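PDB 1LKX: myosin IE heavy chain from Dictyostelium discoideum, which binds actin and, through the motor domain present here, hydrolyses ATP in an actin-activated manner, and may move membranes relative to actin. Local coordinates for residues N36-I41 and N55-S60. Sequence-based numbering, arbitrary orientation.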
ATOM      1  N   ASN A  36      -8.290  12.435  20.248  1.00 47.10           N
ATOM      2  CA  ASN A  36      -7.770  11.174  20.751  1.00 46.20           C
ATOM      3  C   ASN A  36      -7.879  10.175  19.620  1.00 45.31           C
ATOM      4  O   ASN A  36      -8.706   9.266  19.654  1.00 44.68           O
ATOM      5  CB  ASN A  36      -8.584  10.705  21.949  1.00 47.97           C
ATOM      6  CG  ASN A  36      -8.181  11.402  23.239  1.00 48.55           C
ATOM      7  OD1 ASN A  36      -7.125  11.114  23.812  1.00 46.85           O
ATOM      8  ND2 ASN A  36      -9.019  12.327  23.699  1.00 50.05           N
ATOM      9  N   ILE A  37      -7.041  10.374  18.607  1.00 44.45           N
ATOM     10  CA  ILE A  37      -7.011   9.539  17.414  1.00 43.43           C
ATOM     11  C   ILE A  37      -6.975   8.034  17.682  1.00 42.02           C
ATOM     12  O   ILE A  37      -7.716   7.259  17.071  1.00 42.19           O
ATOM     13  CB  ILE A  37      -5.770   9.819  16.591  1.00 45.35           C
ATOM     14  CG1 ILE A  37      -5.398  11.289  16.647  1.00 45.52           C
ATOM     15  CG2 ILE A  37      -5.993   9.388  15.172  1.00 47.26           C
ATOM     16  CD1 ILE A  37      -3.964  11.491  16.167  1.00 48.07           C
ATOM     17  N   TYR A  38      -6.099   7.630  18.594  1.00 40.11           N
ATOM     18  CA  TYR A  38      -5.896   6.224  18.899  1.00 38.58           C
ATOM     19  C   TYR A  38      -6.719   5.608  20.017  1.00 37.11           C
ATOM     20  O   TYR A  38      -6.933   6.211  21.059  1.00 36.13           O
ATOM     21  CB  TYR A  38      -4.408   5.988  19.183  1.00 39.29           C
ATOM     22  CG  TYR A  38      -3.491   6.479  18.086  1.00 39.16           C
ATOM     23  CD1 TYR A  38      -3.355   5.772  16.886  1.00 38.94           C
ATOM     24  CD2 TYR A  38      -2.788   7.670  18.236  1.00 38.98           C
ATOM     25  CE1 TYR A  38      -2.543   6.244  15.872  1.00 39.40           C
ATOM     26  CE2 TYR A  38      -1.979   8.155  17.231  1.00 39.74           C
ATOM     27  CZ  TYR A  38      -1.857   7.440  16.057  1.00 41.32           C
ATOM     28  OH  TYR A  38      -1.027   7.933  15.081  1.00 42.94           O
ATOM     29  N   THR A  39      -7.154   4.376  19.776  1.00 36.75           N
ATOM     30  CA  THR A  39      -7.937   3.598  20.726  1.00 36.41           C
ATOM     31  C   THR A  39      -7.598   2.138  20.460  1.00 36.08           C
ATOM     32  O   THR A  39      -7.340   1.761  19.320  1.00 36.45           O
ATOM     33  CB  THR A  39      -9.445   3.799  20.511  1.00 36.85           C
ATOM     34  OG1 THR A  39      -9.736   5.193  20.415  1.00 36.31           O
ATOM     35  CG2 THR A  39     -10.220   3.231  21.674  1.00 36.44           C
ATOM     36  N   TYR A  40      -7.611   1.316  21.496  1.00 36.70           N
ATOM     37  CA  TYR A  40      -7.278  -0.092  21.339  1.00 38.18           C
ATOM     38  C   TYR A  40      -8.463  -1.037  21.276  1.00 39.19           C
ATOM     39  O   TYR A  40      -9.589  -0.659  21.541  1.00 39.55           O
ATOM     40  CB  TYR A  40      -6.403  -0.567  22.499  1.00 39.28           C
ATOM     41  CG  TYR A  40      -5.089   0.149  22.677  1.00 39.75           C
ATOM     42  CD1 TYR A  40      -4.187   0.264  21.626  1.00 40.43           C
ATOM     43  CD2 TYR A  40      -4.731   0.672  23.911  1.00 40.45           C
ATOM     44  CE1 TYR A  40      -2.967   0.880  21.797  1.00 41.32           C
ATOM     45  CE2 TYR A  40      -3.514   1.291  24.097  1.00 41.91           C
ATOM     46  CZ  TYR A  40      -2.636   1.396  23.035  1.00 43.13           C
ATOM     47  OH  TYR A  40      -1.439   2.056  23.209  1.00 46.80           O
ATOM     48  N   ILE A  41      -8.169  -2.280  20.905  1.00 41.20           N
ATOM     49  CA  ILE A  41      -9.127  -3.386  20.868  1.00 42.41           C
ATOM     50  C   ILE A  41      -8.201  -4.524  21.251  1.00 44.51           C
ATOM     51  O   ILE A  41      -8.127  -5.544  20.573  1.00 45.43           O
ATOM     52  CB  ILE A  41      -9.721  -3.678  19.464  1.00 40.22           C
ATOM     53  CG1 ILE A  41     -10.618  -2.528  19.016  1.00 39.28           C
ATOM     54  CG2 ILE A  41     -10.574  -4.948  19.512  1.00 38.70           C
ATOM     55  CD1 ILE A  41     -11.392  -2.819  17.743  1.00 38.38           C
ATOM     56  N   ASN A  55       0.397  17.562  18.181  1.00 54.86           N
ATOM     57  CA  ASN A  55       1.723  17.502  18.767  1.00 55.05           C
ATOM     58  C   ASN A  55       1.857  16.321  19.721  1.00 53.04           C
ATOM     59  O   ASN A  55       2.022  16.501  20.924  1.00 52.98           O
ATOM     60  CB  ASN A  55       2.033  18.818  19.484  1.00 57.02           C
ATOM     61  CG  ASN A  55       3.520  19.083  19.584  1.00 59.88           C
ATOM     62  OD1 ASN A  55       4.245  18.988  18.591  1.00 60.79           O
ATOM     63  ND2 ASN A  55       3.984  19.425  20.783  1.00 61.66           N
ATOM     64  N   ILE A  56       1.796  15.112  19.170  1.00 50.94           N
ATOM     65  CA  ILE A  56       1.910  13.898  19.965  1.00 49.03           C
ATOM     66  C   ILE A  56       2.920  12.921  19.375  1.00 48.40           C
ATOM     67  O   ILE A  56       2.949  11.749  19.744  1.00 48.12           O
ATOM     68  CB  ILE A  56       0.559  13.190  20.072  1.00 47.81           C
ATOM     69  CG1 ILE A  56       0.239  12.476  18.767  1.00 46.18           C
ATOM     70  CG2 ILE A  56      -0.522  14.208  20.358  1.00 48.18           C
ATOM     71  CD1 ILE A  56      -1.059  11.737  18.795  1.00 44.27           C
ATOM     72  N   TYR A  57       3.748  13.411  18.460  1.00 48.18           N
ATOM     73  CA  TYR A  57       4.747  12.569  17.826  1.00 48.48           C
ATOM     74  C   TYR A  57       6.145  13.125  18.045  1.00 49.51           C
ATOM     75  O   TYR A  57       7.006  13.058  17.170  1.00 49.71           O
ATOM     76  CB  TYR A  57       4.453  12.459  16.340  1.00 47.24           C
ATOM     77  CG  TYR A  57       3.080  11.919  16.039  1.00 45.61           C
ATOM     78  CD1 TYR A  57       2.739  10.606  16.350  1.00 44.13           C
ATOM     79  CD2 TYR A  57       2.117  12.727  15.436  1.00 45.59           C
ATOM     80  CE1 TYR A  57       1.471  10.108  16.063  1.00 44.98           C
ATOM     81  CE2 TYR A  57       0.845  12.242  15.145  1.00 45.02           C
ATOM     82  CZ  TYR A  57       0.527  10.932  15.459  1.00 45.11           C
ATOM     83  OH  TYR A  57      -0.733  10.445  15.171  1.00 43.78           O
ATOM     84  N   LYS A  58       6.362  13.664  19.234  1.00 50.49           N
ATOM     85  CA  LYS A  58       7.646  14.230  19.607  1.00 51.58           C
ATOM     86  C   LYS A  58       8.525  13.153  20.228  1.00 53.06           C
ATOM     87  O   LYS A  58       8.023  12.235  20.879  1.00 52.81           O
ATOM     88  CB  LYS A  58       7.430  15.346  20.620  1.00 51.36           C
ATOM     89  CG  LYS A  58       6.481  16.429  20.150  1.00 51.75           C
ATOM     90  CD  LYS A  58       6.100  17.385  21.282  1.00 51.56           C
ATOM     91  CE  LYS A  58       4.986  16.821  22.174  1.00 52.41           C
ATOM     92  NZ  LYS A  58       5.367  15.634  23.005  1.00 52.24           N
ATOM     93  N   GLU A  59       9.837  13.274  20.029  1.00 54.75           N
ATOM     94  CA  GLU A  59      10.811  12.319  20.571  1.00 56.20           C
ATOM     95  C   GLU A  59      10.554  12.051  22.056  1.00 54.74           C
ATOM     96  O   GLU A  59      10.779  10.955  22.556  1.00 53.94           O
ATOM     97  CB  GLU A  59      12.232  12.855  20.366  1.00 59.65           C
ATOM     98  CG  GLU A  59      12.310  14.384  20.332  1.00 65.41           C
ATOM     99  CD  GLU A  59      11.448  15.057  21.404  1.00 69.50           C
ATOM    100  OE1 GLU A  59      11.733  14.886  22.613  1.00 72.55           O
ATOM    101  OE2 GLU A  59      10.475  15.757  21.036  1.00 71.12           O
ATOM    102  N   SER A  60      10.073  13.062  22.759  1.00 54.16           N
ATOM    103  CA  SER A  60       9.780  12.907  24.171  1.00 54.35           C
ATOM    104  C   SER A  60       8.662  11.872  24.295  1.00 53.31           C
ATOM    105  O   SER A  60       8.656  11.049  25.211  1.00 53.36           O
ATOM    106  CB  SER A  60       9.332  14.243  24.767  1.00 55.13           C
ATOM    107  OG  SER A  60       8.110  14.670  24.188  1.00 58.05           O
TER
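The rings of Tyr38 and Tyr57 meet by their edges, not their faces, with their planes nearly at right angles. Each hydroxyl lies near the plane of the other ring, and the two phenols point at each other from the two segments. One face of the Tyr57 ring is covered by its own neighbour: Ile56 CG1 sits 3.5 Å over the middle of the ring. One face of the Tyr38 ring has Ile37 CB above it, displaced toward the rim. A single hydrogen bond, Tyr38 OH to Tyr57 OH at 2.5 Å, joins the two phenols; either oxygen may be the donor. With CG opposite the carbonyl carbon (chi1 -54°), Tyr38 sends its ring out toward segment 55-60, whereas only the ring end of Tyr57 comes closer.

Strand 38-40 is an outermost strand of the mixed sheet at the core of the myosin motor domain, antiparallel to strand 45-48. The chain returns from that hairpin past the nucleotide site to helix 59-65, with Lys58 as its N-cap. Tyr57 belongs to the ADP pocket and touches the nucleotide. Lys113 makes a cation-pi contact with its ring.

Beside the hydroxyl pair the contact is apolar. Ile56 CD1 lies 3.9 Å from Ile37 CD1 and 4.0 Å from Tyr38 CE2, at the edge of that ring. Ile37 CD1 is also 3.5 Å from Tyr57 OH. An alanine in place of Tyr57 removes the phenol; the Tyr38 hydroxyl would probably lose this partner and ADP a ring it touches.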